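Local coordinates for pantothenate kinase (Coxiella burnetii, PDB 3TQC), which catalyses the ATP-dependent phosphorylation of pantothenate to 4'-phosphopantothenate, the first of the five steps that lead from pantothenate to coenzyme A, at residues B[34-39]-B[116-121]; B[60-65]-B[301-306]; B[161-166]-B[174-179]; B[206-211]-B[228-233]. One frame throughout, in Å; residues are numbered along the deposited sequence.

Contact 1 of 4, residues B[34-39]-B[116-121]; sequences TLTESD and LSRWPD
Arg118 and Asp39 form a salt bridge between the loop that leaves helix 105-116 and the first turn of helix 37-42. A type I turn runs from Leu116 to Trp119. Ser117 makes no bond to 34-39 itself, but its OG is hydrogen-bonded to Lys42, farther along the same short helix, and to the carbonyl of Ala114. Arg118 comes next and does nearly all the work. Its chain bends at chi3 (-61°), which swings the guanidinium round so that its NE edge, rather than its end, faces the carboxylate. NE donates to Asp39 OD1 at 3.1 Å, the straighter of its two bonds, with an N-H...O angle of 160°. A more bent bond joins the same NE to Asp39 OD2, also 3.1 Å, while NH2 reaches OD2 at 2.9 Å. The carboxylate is twisted 36° from the guanidinium plane, yet it lies along the edge of that group. NH2 is also 2.9 Å from the carbonyl oxygen of Thr34. The indole of Trp119 packs against the aliphatic part of Arg118, whose CG is 3.5 Å above one face, offset toward the rim, and Leu33 touches both residues. Asp39 OD2 has a third donor, the backbone N of Thr36 at 3.1 Å, which arrives from above the carboxylate plane, so three N-H groups fix the acid. With Thr36 at the N-cap and Asp39 three residues on, this last bond is the backbone-to-acid half of a capping box, here joined to a side-on, two-nitrogen arginine-aspartate bridge at the protein surface.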
loop_
_atom_site.group_PDB
_atom_site.type_symbol
_atom_site.label_atom_id
_atom_site.label_comp_id
_atom_site.label_asym_id
_atom_site.label_seq_id
_atom_site.Cartn_x
_atom_site.Cartn_y
_atom_site.Cartn_z
ATOM N N THR B 34 -25.293 12.300 -16.417
ATOM C CA THR B 34 -26.063 11.753 -17.520
ATOM C C THR B 34 -25.094 11.324 -18.616
ATOM O O THR B 34 -24.177 12.072 -18.961
ATOM C CB THR B 34 -27.060 12.796 -18.049
ATOM O OG1 THR B 34 -27.837 12.219 -19.107
ATOM C CG2 THR B 34 -26.338 14.052 -18.551
ATOM N N LEU B 35 -25.267 10.109 -19.131
ATOM C CA LEU B 35 -24.436 9.643 -20.235
ATOM C C LEU B 35 -24.668 10.518 -21.448
ATOM O O LEU B 35 -25.794 10.882 -21.762
ATOM C CB LEU B 35 -24.716 8.188 -20.599
ATOM C CG LEU B 35 -24.194 7.132 -19.632
ATOM C CD1 LEU B 35 -24.537 5.786 -20.210
ATOM C CD2 LEU B 35 -22.688 7.249 -19.378
ATOM N N THR B 36 -23.577 10.868 -22.105
ATOM C CA THR B 36 -23.620 11.707 -23.288
ATOM C C THR B 36 -23.458 10.831 -24.522
ATOM O O THR B 36 -23.081 9.662 -24.419
ATOM C CB THR B 36 -22.471 12.727 -23.279
ATOM O OG1 THR B 36 -22.516 13.507 -24.478
ATOM C CG2 THR B 36 -21.152 12.021 -23.236
ATOM N N GLU B 37 -23.708 11.412 -25.687
ATOM C CA GLU B 37 -23.459 10.723 -26.940
ATOM C C GLU B 37 -21.985 10.319 -27.046
ATOM O O GLU B 37 -21.684 9.222 -27.503
ATOM C CB GLU B 37 -23.856 11.592 -28.130
ATOM C CG GLU B 37 -23.944 10.823 -29.436
ATOM C CD GLU B 37 -24.235 11.718 -30.627
ATOM O OE1 GLU B 37 -24.360 12.955 -30.435
ATOM O OE2 GLU B 37 -24.344 11.181 -31.756
ATOM N N SER B 38 -21.077 11.194 -26.613
ATOM C CA SER B 38 -19.650 10.863 -26.586
ATOM C C SER B 38 -19.355 9.642 -25.712
ATOM O O SER B 38 -18.579 8.781 -26.116
ATOM C CB SER B 38 -18.815 12.051 -26.108
ATOM O OG SER B 38 -17.459 11.682 -25.920
ATOM N N ASP B 39 -19.973 9.565 -24.532
ATOM C CA ASP B 39 -19.839 8.380 -23.658
ATOM C C ASP B 39 -20.304 7.154 -24.414
ATOM O O ASP B 39 -19.599 6.150 -24.453
ATOM C CB ASP B 39 -20.724 8.447 -22.400
ATOM C CG ASP B 39 -20.252 9.434 -21.376
ATOM O OD1 ASP B 39 -19.042 9.754 -21.316
ATOM O OD2 ASP B 39 -21.114 9.879 -20.593
ATOM N N LEU B 116 -14.022 7.544 -17.271
ATOM C CA LEU B 116 -13.060 8.430 -16.637
ATOM C C LEU B 116 -12.530 9.483 -17.605
ATOM O O LEU B 116 -12.199 10.583 -17.186
ATOM C CB LEU B 116 -11.905 7.658 -16.020
ATOM C CG LEU B 116 -12.260 6.930 -14.716
ATOM C CD1 LEU B 116 -11.129 6.045 -14.270
ATOM C CD2 LEU B 116 -12.583 7.942 -13.644
ATOM N N SER B 117 -12.488 9.160 -18.894
ATOM C CA SER B 117 -11.909 10.044 -19.880
ATOM C C SER B 117 -12.810 11.255 -20.187
ATOM O O SER B 117 -12.347 12.223 -20.760
ATOM C CB SER B 117 -11.589 9.270 -21.163
ATOM O OG SER B 117 -12.702 9.197 -22.021
ATOM N N ARG B 118 -14.085 11.198 -19.800
ATOM C CA ARG B 118 -15.022 12.304 -20.048
ATOM C C ARG B 118 -14.709 13.583 -19.280
ATOM O O ARG B 118 -15.173 14.649 -19.671
ATOM C CB ARG B 118 -16.464 11.878 -19.729
ATOM C CG ARG B 118 -16.830 11.938 -18.239
ATOM C CD ARG B 118 -17.989 10.982 -17.866
ATOM N NE ARG B 118 -19.249 11.265 -18.569
ATOM C CZ ARG B 118 -20.184 12.128 -18.169
ATOM N NH1 ARG B 118 -20.024 12.875 -17.082
ATOM N NH2 ARG B 118 -21.289 12.266 -18.889
ATOM N N TRP B 119 -13.952 13.492 -18.189
ATOM C CA TRP B 119 -13.619 14.673 -17.384
ATOM C C TRP B 119 -12.366 15.386 -17.866
ATOM O O TRP B 119 -11.317 14.772 -17.996
ATOM C CB TRP B 119 -13.478 14.301 -15.913
ATOM C CG TRP B 119 -14.785 14.202 -15.269
ATOM C CD1 TRP B 119 -15.583 15.234 -14.871
ATOM C CD2 TRP B 119 -15.498 13.009 -14.989
ATOM N NE1 TRP B 119 -16.748 14.748 -14.340
ATOM C CE2 TRP B 119 -16.720 13.381 -14.400
ATOM C CE3 TRP B 119 -15.223 11.662 -15.174
ATOM C CZ2 TRP B 119 -17.659 12.454 -13.992
ATOM C CZ3 TRP B 119 -16.160 10.741 -14.775
ATOM C CH2 TRP B 119 -17.359 11.141 -14.177
ATOM N N PRO B 120 -12.468 16.707 -18.096
ATOM C CA PRO B 120 -11.377 17.422 -18.740
ATOM C C PRO B 120 -10.093 17.528 -17.916
ATOM O O PRO B 120 -9.065 17.890 -18.473
ATOM C CB PRO B 120 -11.985 18.814 -19.025
ATOM C CG PRO B 120 -13.051 18.975 -18.034
ATOM C CD PRO B 120 -13.622 17.596 -17.833
ATOM N N ASP B 121 -10.130 17.232 -16.619
ATOM C CA ASP B 121 -8.886 17.159 -15.839
ATOM C C ASP B 121 -8.102 15.891 -16.111
ATOM O O ASP B 121 -6.939 15.814 -15.749
ATOM C CB ASP B 121 -9.137 17.266 -14.327
ATOM C CG ASP B 121 -9.435 18.695 -13.880
ATOM O OD1 ASP B 121 -9.246 19.629 -14.688
ATOM O OD2 ASP B 121 -9.865 18.881 -12.720
#

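Contact 2 of 4, residues B[60-65]-B[301-306]; sequences LPLSRL and AQLILE
Leu62 holds CG opposite the backbone N (chi1 173°) and Leu303 does likewise, and this extends each branch into the space between helix 60-65 and strand 303-306. Leu305 takes the other course, with CG opposite its carbonyl carbon (chi1 -62°), which leads its methyls toward the same helix face. The closest meeting is between Leu62 CD1 and Leu303 CD1, 3.5 Å apart, where the two side chains pass at a slant. The second branch of Leu62 is used as well: its CD2 meets Leu305 CD1 tip to tip at 3.9 Å. One helix residue thus straddles two strand residues, Leu303 and Leu305, whose side chains lie on the same side of the sheet because they alternate with Ile304. Such leucine-on-leucine packing is how a helix covers a sheet in alpha/beta proteins; here the long helix 52-84 lies on the mixed sheet of a P-loop kinase fold. The short segments run antiparallel, 176° between their directions, and their axes come no nearer than 12.6 Å, a spacing filled by side chains from both elements. Leu231 of the neighbouring strand and Leu112 of helix 105-116 also touch Leu62. From the side chain of Leu305 to the bound ADP is about 8 Å. One turn farther along the helix, Leu65 sends CD2 to Leu303 CD1 at 4.1 Å, again end on, so that this single methyl of Leu303 is shared by two helix leucines. Leu65 additionally packs on Leu84 of the second subunit.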
loop_
_atom_site.group_PDB
_atom_site.type_symbol
_atom_site.label_atom_id
_atom_site.label_comp_id
_atom_site.label_asym_id
_atom_site.label_seq_id
_atom_site.Cartn_x
_atom_site.Cartn_y
_atom_site.Cartn_z
ATOM N N LEU B 60 -20.992 5.057 -14.078
ATOM C CA LEU B 60 -20.901 6.494 -14.224
ATOM C C LEU B 60 -20.616 7.168 -12.874
ATOM O O LEU B 60 -19.633 7.878 -12.749
ATOM C CB LEU B 60 -22.139 7.065 -14.900
ATOM C CG LEU B 60 -22.131 8.586 -15.088
ATOM C CD1 LEU B 60 -20.811 9.047 -15.697
ATOM C CD2 LEU B 60 -23.309 9.018 -15.952
ATOM N N PRO B 61 -21.454 6.927 -11.852
ATOM C CA PRO B 61 -21.105 7.544 -10.561
ATOM C C PRO B 61 -19.796 7.009 -9.960
ATOM O O PRO B 61 -19.092 7.749 -9.267
ATOM C CB PRO B 61 -22.302 7.219 -9.654
ATOM C CG PRO B 61 -23.125 6.214 -10.394
ATOM C CD PRO B 61 -22.804 6.343 -11.850
ATOM N N LEU B 62 -19.478 5.740 -10.220
ATOM C CA LEU B 62 -18.202 5.196 -9.788
ATOM C C LEU B 62 -17.095 6.017 -10.423
ATOM O O LEU B 62 -16.157 6.408 -9.744
ATOM C CB LEU B 62 -18.063 3.709 -10.140
ATOM C CG LEU B 62 -16.692 3.085 -9.866
ATOM C CD1 LEU B 62 -16.211 3.417 -8.459
ATOM C CD2 LEU B 62 -16.683 1.560 -10.100
ATOM N N SER B 63 -17.221 6.303 -11.714
ATOM C CA SER B 63 -16.202 7.094 -12.384
ATOM C C SER B 63 -16.102 8.495 -11.788
ATOM O O SER B 63 -14.997 9.009 -11.627
ATOM C CB SER B 63 -16.418 7.151 -13.896
ATOM O OG SER B 63 -17.485 8.015 -14.242
ATOM N N ARG B 64 -17.234 9.098 -11.438
ATOM C CA ARG B 64 -17.213 10.406 -10.787
ATOM C C ARG B 64 -16.522 10.339 -9.423
ATOM O O ARG B 64 -15.759 11.234 -9.084
ATOM C CB ARG B 64 -18.625 10.977 -10.638
ATOM C CG ARG B 64 -18.705 12.360 -9.946
ATOM C CD ARG B 64 -18.138 13.450 -10.817
ATOM N NE ARG B 64 -17.978 14.732 -10.132
ATOM C CZ ARG B 64 -16.895 15.126 -9.463
ATOM N NH1 ARG B 64 -15.839 14.338 -9.311
ATOM N NH2 ARG B 64 -16.877 16.328 -8.921
ATOM N N LEU B 65 -16.780 9.288 -8.648
ATOM C CA LEU B 65 -16.123 9.130 -7.349
ATOM C C LEU B 65 -14.625 9.087 -7.578
ATOM O O LEU B 65 -13.880 9.831 -6.977
ATOM C CB LEU B 65 -16.594 7.865 -6.622
ATOM C CG LEU B 65 -15.850 7.514 -5.313
ATOM C CD1 LEU B 65 -16.198 8.488 -4.213
ATOM C CD2 LEU B 65 -16.139 6.102 -4.861
ATOM N N ALA B 301 -7.934 -3.839 -1.066
ATOM C CA ALA B 301 -8.555 -2.927 -2.008
ATOM C C ALA B 301 -9.213 -1.779 -1.303
ATOM O O ALA B 301 -9.723 -1.934 -0.196
ATOM C CB ALA B 301 -9.597 -3.661 -2.841
ATOM N N GLN B 302 -9.199 -0.622 -1.948
ATOM C CA GLN B 302 -9.895 0.562 -1.439
ATOM C C GLN B 302 -11.404 0.422 -1.671
ATOM O O GLN B 302 -12.208 0.888 -0.885
ATOM C CB GLN B 302 -9.402 1.829 -2.133
ATOM C CG GLN B 302 -8.177 2.452 -1.543
ATOM C CD GLN B 302 -6.940 1.675 -1.862
ATOM O OE1 GLN B 302 -6.687 1.336 -3.018
ATOM N NE2 GLN B 302 -6.163 1.359 -0.829
ATOM N N LEU B 303 -11.764 -0.216 -2.770
ATOM C CA LEU B 303 -13.146 -0.324 -3.174
ATOM C C LEU B 303 -13.427 -1.759 -3.590
ATOM O O LEU B 303 -12.674 -2.353 -4.357
ATOM C CB LEU B 303 -13.396 0.629 -4.339
ATOM C CG LEU B 303 -14.824 0.887 -4.793
ATOM C CD1 LEU B 303 -14.900 2.281 -5.399
ATOM C CD2 LEU B 303 -15.256 -0.146 -5.800
ATOM N N ILE B 304 -14.489 -2.336 -3.060
ATOM C CA ILE B 304 -14.883 -3.661 -3.490
ATOM C C ILE B 304 -16.244 -3.561 -4.127
ATOM O O ILE B 304 -17.168 -3.029 -3.534
ATOM C CB ILE B 304 -14.884 -4.654 -2.331
ATOM C CG1 ILE B 304 -13.470 -4.754 -1.741
ATOM C CG2 ILE B 304 -15.363 -6.026 -2.797
ATOM C CD1 ILE B 304 -13.443 -5.351 -0.365
ATOM N N LEU B 305 -16.336 -4.032 -5.362
ATOM C CA LEU B 305 -17.596 -4.107 -6.067
ATOM C C LEU B 305 -18.024 -5.542 -5.963
ATOM O O LEU B 305 -17.286 -6.441 -6.359
ATOM C CB LEU B 305 -17.435 -3.748 -7.533
ATOM C CG LEU B 305 -16.948 -2.358 -7.875
ATOM C CD1 LEU B 305 -16.721 -2.272 -9.392
ATOM C CD2 LEU B 305 -17.957 -1.345 -7.422
ATOM N N GLU B 306 -19.199 -5.757 -5.404
ATOM C CA GLU B 306 -19.716 -7.090 -5.186
ATOM C C GLU B 306 -20.856 -7.332 -6.183
ATOM O O GLU B 306 -21.849 -6.618 -6.188
ATOM C CB GLU B 306 -20.183 -7.235 -3.727
ATOM C CG GLU B 306 -20.574 -8.646 -3.330
ATOM C CD GLU B 306 -21.031 -8.757 -1.880
ATOM O OE1 GLU B 306 -20.227 -8.480 -0.962
ATOM O OE2 GLU B 306 -22.197 -9.129 -1.659
#

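Contact 3 of 4, residues B[161-166]-B[174-179]; sequences LRVLNA and VRIPVY
Val163 faces Val174 and Ile176 where helix 157-168 gives way, after a short connection, to strand 174-180, a helix-to-strand connection within the phosphoribulokinase/uridine kinase family region, the helix lying against the strand that follows it. The two segments run roughly antiparallel, their directions 149° apart and their axes 9.0 Å apart at the closest. The valine can be followed outward. Its CB lies 4.3 Å from Val174 CG1, and beyond it the two methyls diverge. CG1, set opposite the backbone N (chi1 160°), reaches farthest along the strand, to Val174 CG1 at 3.9 Å and to Ile176 CD1 at 3.3 Å. The latter pair is tighter than ordinary carbon contact, and the isoleucine chain crosses the valine at about a right angle. CG2 lies 3.8 Å from Arg175 O and also touches Val174 CG1. Ile176 touches Val194 of the adjoining strand as well, and the helix packs against a strand that has a neighbour on either side, 190-194 and 185-187. One helical turn on from Val163, Ala166 extends the apolar seam toward the connection: its CB lies 4.0 Å from Val174 CG2, the second methyl of that valine.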
loop_
_atom_site.group_PDB
_atom_site.type_symbol
_atom_site.label_atom_id
_atom_site.label_comp_id
_atom_site.label_asym_id
_atom_site.label_seq_id
_atom_site.Cartn_x
_atom_site.Cartn_y
_atom_site.Cartn_z
ATOM N N LEU B 161 7.077 -4.680 -12.616
ATOM C CA LEU B 161 7.472 -3.615 -11.683
ATOM C C LEU B 161 8.297 -2.550 -12.404
ATOM O O LEU B 161 8.221 -1.379 -12.077
ATOM C CB LEU B 161 8.245 -4.183 -10.502
ATOM C CG LEU B 161 7.425 -5.130 -9.615
ATOM C CD1 LEU B 161 8.319 -5.785 -8.537
ATOM C CD2 LEU B 161 6.263 -4.395 -8.976
ATOM N N ARG B 162 9.060 -2.959 -13.413
ATOM C CA ARG B 162 9.834 -2.020 -14.198
ATOM C C ARG B 162 8.922 -1.070 -14.984
ATOM O O ARG B 162 9.196 0.135 -15.086
ATOM C CB ARG B 162 10.775 -2.783 -15.131
ATOM C CG ARG B 162 11.540 -1.928 -16.141
ATOM C CD ARG B 162 12.286 -2.822 -17.165
ATOM N NE ARG B 162 11.433 -3.857 -17.779
ATOM C CZ ARG B 162 10.502 -3.641 -18.713
ATOM N NH1 ARG B 162 10.256 -2.412 -19.180
ATOM N NH2 ARG B 162 9.801 -4.665 -19.189
ATOM N N VAL B 163 7.841 -1.609 -15.534
ATOM C CA VAL B 163 6.877 -0.795 -16.261
ATOM C C VAL B 163 6.134 0.158 -15.331
ATOM O O VAL B 163 6.012 1.346 -15.622
ATOM C CB VAL B 163 5.880 -1.664 -17.034
ATOM C CG1 VAL B 163 4.653 -0.861 -17.366
ATOM C CG2 VAL B 163 6.557 -2.231 -18.314
ATOM N N LEU B 164 5.646 -0.338 -14.207
ATOM C CA LEU B 164 4.975 0.554 -13.279
ATOM C C LEU B 164 5.953 1.602 -12.745
ATOM O O LEU B 164 5.636 2.781 -12.664
ATOM C CB LEU B 164 4.337 -0.242 -12.156
ATOM C CG LEU B 164 3.247 -1.166 -12.716
ATOM C CD1 LEU B 164 2.724 -2.140 -11.666
ATOM C CD2 LEU B 164 2.114 -0.325 -13.269
ATOM N N ASN B 165 7.148 1.167 -12.383
ATOM C CA ASN B 165 8.167 2.085 -11.913
ATOM C C ASN B 165 8.414 3.162 -12.951
ATOM O O ASN B 165 8.484 4.325 -12.627
ATOM C CB ASN B 165 9.475 1.337 -11.621
ATOM C CG ASN B 165 10.548 2.237 -11.070
ATOM O OD1 ASN B 165 10.390 2.813 -9.997
ATOM N ND2 ASN B 165 11.649 2.372 -11.803
ATOM N N ALA B 166 8.547 2.755 -14.204
ATOM C CA ALA B 166 8.808 3.709 -15.268
ATOM C C ALA B 166 7.658 4.714 -15.389
ATOM O O ALA B 166 7.878 5.913 -15.562
ATOM C CB ALA B 166 9.033 2.992 -16.563
ATOM N N VAL B 174 6.134 4.194 -22.590
ATOM C CA VAL B 174 6.465 2.916 -21.985
ATOM C C VAL B 174 5.770 1.816 -22.762
ATOM O O VAL B 174 4.572 1.906 -23.086
ATOM C CB VAL B 174 6.088 2.880 -20.521
ATOM C CG1 VAL B 174 6.380 1.491 -19.922
ATOM C CG2 VAL B 174 6.849 3.968 -19.800
ATOM N N ARG B 175 6.544 0.790 -23.085
ATOM C CA ARG B 175 6.073 -0.304 -23.909
ATOM C C ARG B 175 5.454 -1.399 -23.044
ATOM O O ARG B 175 6.060 -1.855 -22.091
ATOM C CB ARG B 175 7.230 -0.804 -24.768
ATOM C CG ARG B 175 7.624 0.243 -25.808
ATOM C CD ARG B 175 9.045 0.086 -26.314
ATOM N NE ARG B 175 9.240 0.731 -27.620
ATOM C CZ ARG B 175 9.214 2.050 -27.843
ATOM N NH1 ARG B 175 8.993 2.928 -26.858
ATOM N NH2 ARG B 175 9.408 2.500 -29.078
ATOM N N ILE B 176 4.226 -1.793 -23.359
ATOM C CA ILE B 176 3.517 -2.784 -22.561
ATOM C C ILE B 176 3.361 -4.020 -23.419
ATOM O O ILE B 176 2.820 -3.927 -24.503
ATOM C CB ILE B 176 2.110 -2.310 -22.171
ATOM C CG1 ILE B 176 2.156 -0.944 -21.459
ATOM C CG2 ILE B 176 1.395 -3.397 -21.333
ATOM C CD1 ILE B 176 2.937 -0.931 -20.153
ATOM N N PRO B 177 3.835 -5.187 -22.936
ATOM C CA PRO B 177 3.695 -6.407 -23.712
ATOM C C PRO B 177 2.236 -6.837 -23.812
ATOM O O PRO B 177 1.417 -6.439 -23.002
ATOM C CB PRO B 177 4.561 -7.417 -22.952
ATOM C CG PRO B 177 4.608 -6.921 -21.601
ATOM C CD PRO B 177 4.559 -5.427 -21.682
ATOM N N VAL B 178 1.922 -7.593 -24.853
ATOM C CA VAL B 178 0.540 -7.905 -25.213
ATOM C C VAL B 178 0.303 -9.410 -25.146
ATOM O O VAL B 178 1.091 -10.184 -25.658
ATOM C CB VAL B 178 0.231 -7.386 -26.628
ATOM C CG1 VAL B 178 -1.163 -7.845 -27.102
ATOM C CG2 VAL B 178 0.357 -5.853 -26.672
ATOM N N TYR B 179 -0.782 -9.801 -24.496
ATOM C CA TYR B 179 -1.216 -11.187 -24.401
ATOM C C TYR B 179 -2.471 -11.424 -25.261
ATOM O O TYR B 179 -3.443 -10.681 -25.160
ATOM C CB TYR B 179 -1.530 -11.508 -22.945
ATOM C CG TYR B 179 -1.916 -12.946 -22.689
ATOM C CD1 TYR B 179 -0.946 -13.936 -22.570
ATOM C CD2 TYR B 179 -3.249 -13.314 -22.547
ATOM C CE1 TYR B 179 -1.302 -15.263 -22.344
ATOM C CE2 TYR B 179 -3.609 -14.618 -22.310
ATOM C CZ TYR B 179 -2.636 -15.589 -22.214
ATOM O OH TYR B 179 -2.999 -16.887 -21.963
#

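Contact 4 of 4, residues B[206-211]-B[228-233]; sequences NILQTG and DFSLFV
The backbone at Leu208 approaches that of Ser230 to 8.4 Å between CA atoms, too far for strand pairing, for 206-211 is a loop that opens with a type I turn from Asn206 to Gln209, closed by Gln209 N to Asn206 O at 3.2 Å. In the P-loop kinase fold of this protein, 229-234 is a strand of the central sheet, beside 93-99, and the loop follows strand 199-203; the contact therefore lays a connection against one face of the sheet. Leu208 is the side chain that bridges the gap. Its CG stands opposite the carbonyl carbon (chi1 -58°), which directs the two methyls at two residues of the strand, Ser230 and Phe232, whose side chains alternate with Leu231 on the far side. CD1 goes to the phenylalanine and meets its ring at the edge, near the ring plane, 3.9 Å from Phe232 CD1. The same ring packs close to Gly99, a predicted ATP-binding residue. Ile207 gives looser cover nearby, resting on Ala98 of the adjacent strand. Ser230 OG is hydrogen-bonded to Gln302 OE1. The leucine packs against the serine with its other methyl: CD2 of Leu208 sits 4.1 Å from Ser230 CB and, equally, 4.1 Å from Ser230 OG.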
loop_
_atom_site.group_PDB
_atom_site.type_symbol
_atom_site.label_atom_id
_atom_site.label_comp_id
_atom_site.label_asym_id
_atom_site.label_seq_id
_atom_site.Cartn_x
_atom_site.Cartn_y
_atom_site.Cartn_z
ATOM N N ASN B 206 -3.250 -10.377 -10.132
ATOM C CA ASN B 206 -2.169 -10.438 -9.144
ATOM C C ASN B 206 -1.757 -9.114 -8.541
ATOM O O ASN B 206 -0.719 -9.043 -7.896
ATOM C CB ASN B 206 -0.936 -11.064 -9.793
ATOM C CG ASN B 206 -0.478 -10.305 -11.050
ATOM O OD1 ASN B 206 -1.274 -9.632 -11.695
ATOM N ND2 ASN B 206 0.794 -10.443 -11.406
ATOM N N ILE B 207 -2.537 -8.062 -8.760
ATOM C CA ILE B 207 -2.044 -6.716 -8.463
ATOM C C ILE B 207 -1.998 -6.385 -6.981
ATOM O O ILE B 207 -1.361 -5.406 -6.597
ATOM C CB ILE B 207 -2.842 -5.629 -9.172
ATOM C CG1 ILE B 207 -4.323 -5.715 -8.802
ATOM C CG2 ILE B 207 -2.612 -5.727 -10.653
ATOM C CD1 ILE B 207 -5.068 -4.404 -9.011
ATOM N N LEU B 208 -2.691 -7.178 -6.166
ATOM C CA LEU B 208 -2.745 -6.972 -4.728
ATOM C C LEU B 208 -1.789 -7.905 -3.970
ATOM O O LEU B 208 -1.696 -7.856 -2.746
ATOM C CB LEU B 208 -4.173 -7.185 -4.242
ATOM C CG LEU B 208 -5.176 -6.264 -4.919
ATOM C CD1 LEU B 208 -6.568 -6.406 -4.349
ATOM C CD2 LEU B 208 -4.693 -4.827 -4.809
ATOM N N GLN B 209 -1.083 -8.746 -4.712
ATOM C CA GLN B 209 -0.174 -9.704 -4.123
ATOM C C GLN B 209 1.160 -9.074 -3.778
ATOM O O GLN B 209 1.415 -7.912 -4.089
ATOM C CB GLN B 209 0.054 -10.854 -5.092
ATOM C CG GLN B 209 -1.193 -11.641 -5.415
ATOM C CD GLN B 209 -0.959 -12.646 -6.533
ATOM O OE1 GLN B 209 0.181 -12.868 -6.959
ATOM N NE2 GLN B 209 -2.031 -13.259 -7.006
ATOM N N THR B 210 2.010 -9.860 -3.136
ATOM C CA THR B 210 3.371 -9.466 -2.842
ATOM C C THR B 210 4.313 -10.324 -3.656
ATOM O O THR B 210 3.916 -11.364 -4.190
ATOM C CB THR B 210 3.680 -9.688 -1.363
ATOM O OG1 THR B 210 3.340 -11.031 -1.021
ATOM C CG2 THR B 210 2.879 -8.728 -0.496
ATOM N N GLY B 211 5.569 -9.901 -3.729
ATOM C CA GLY B 211 6.601 -10.656 -4.431
ATOM C C GLY B 211 7.144 -11.784 -3.569
ATOM O O GLY B 211 6.900 -11.836 -2.355
ATOM N N ASP B 228 -2.422 4.032 -6.832
ATOM C CA ASP B 228 -2.992 4.978 -5.894
ATOM C C ASP B 228 -4.311 4.517 -5.278
ATOM O O ASP B 228 -4.687 4.936 -4.186
ATOM C CB ASP B 228 -3.201 6.284 -6.653
ATOM C CG ASP B 228 -1.910 6.825 -7.194
ATOM O OD1 ASP B 228 -1.213 7.480 -6.394
ATOM O OD2 ASP B 228 -1.579 6.580 -8.380
ATOM N N PHE B 229 -5.009 3.652 -5.992
ATOM C CA PHE B 229 -6.350 3.249 -5.635
ATOM C C PHE B 229 -6.579 1.893 -6.259
ATOM O O PHE B 229 -6.107 1.639 -7.361
ATOM C CB PHE B 229 -7.322 4.253 -6.220
ATOM C CG PHE B 229 -8.717 4.128 -5.708
ATOM C CD1 PHE B 229 -9.187 4.986 -4.732
ATOM C CD2 PHE B 229 -9.579 3.181 -6.233
ATOM C CE1 PHE B 229 -10.506 4.874 -4.261
ATOM C CE2 PHE B 229 -10.879 3.062 -5.772
ATOM C CZ PHE B 229 -11.342 3.902 -4.791
ATOM N N SER B 230 -7.304 1.023 -5.584
ATOM C CA SER B 230 -7.618 -0.274 -6.169
ATOM C C SER B 230 -9.054 -0.654 -5.940
ATOM O O SER B 230 -9.620 -0.364 -4.885
ATOM C CB SER B 230 -6.717 -1.355 -5.591
ATOM O OG SER B 230 -6.815 -1.342 -4.191
ATOM N N LEU B 231 -9.625 -1.297 -6.956
ATOM C CA LEU B 231 -10.954 -1.884 -6.910
ATOM C C LEU B 231 -10.754 -3.374 -6.908
ATOM O O LEU B 231 -9.899 -3.880 -7.625
ATOM C CB LEU B 231 -11.756 -1.556 -8.168
ATOM C CG LEU B 231 -12.323 -0.167 -8.450
ATOM C CD1 LEU B 231 -11.229 0.809 -8.852
ATOM C CD2 LEU B 231 -13.356 -0.288 -9.559
ATOM N N PHE B 232 -11.551 -4.085 -6.135
ATOM C CA PHE B 232 -11.583 -5.530 -6.234
ATOM C C PHE B 232 -12.997 -5.890 -6.677
ATOM O O PHE B 232 -13.952 -5.446 -6.061
ATOM C CB PHE B 232 -11.220 -6.186 -4.911
ATOM C CG PHE B 232 -11.119 -7.694 -4.971
ATOM C CD1 PHE B 232 -9.887 -8.318 -5.031
ATOM C CD2 PHE B 232 -12.259 -8.480 -4.927
ATOM C CE1 PHE B 232 -9.792 -9.690 -5.065
ATOM C CE2 PHE B 232 -12.175 -9.847 -4.958
ATOM C CZ PHE B 232 -10.929 -10.457 -5.036
ATOM N N VAL B 233 -13.117 -6.644 -7.768
ATOM C CA VAL B 233 -14.421 -7.128 -8.224
ATOM C C VAL B 233 -14.628 -8.543 -7.653
ATOM O O VAL B 233 -13.785 -9.419 -7.843
ATOM C CB VAL B 233 -14.512 -7.121 -9.754
ATOM C CG1 VAL B 233 -15.893 -7.612 -10.208
ATOM C CG2 VAL B 233 -14.193 -5.699 -10.285
#

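In the fold
The four contacts show chemistry following depth. Contact 1 is at the surface and is the charged one; contacts 2, 3 and 4 are buried and packed mainly by carbon. Contacts 2 and 4 share the central sheet, since strands 303-307 and 229-234 are neighbours: Leu303 O lies 2.7 Å from Phe232 N, a probable hydrogen bond. Contact 2 adds a long helix to that sheet and contact 4 a loop. Contact 1 touches contact 2 through the indole of Trp119, whose CZ3 is 3.1 Å from Ser63 OG. Contact 3 sets a helix against the separate small antiparallel sheet; the centre of contact 3 is about 25 Å from that of contact 2, and it touches none of the others.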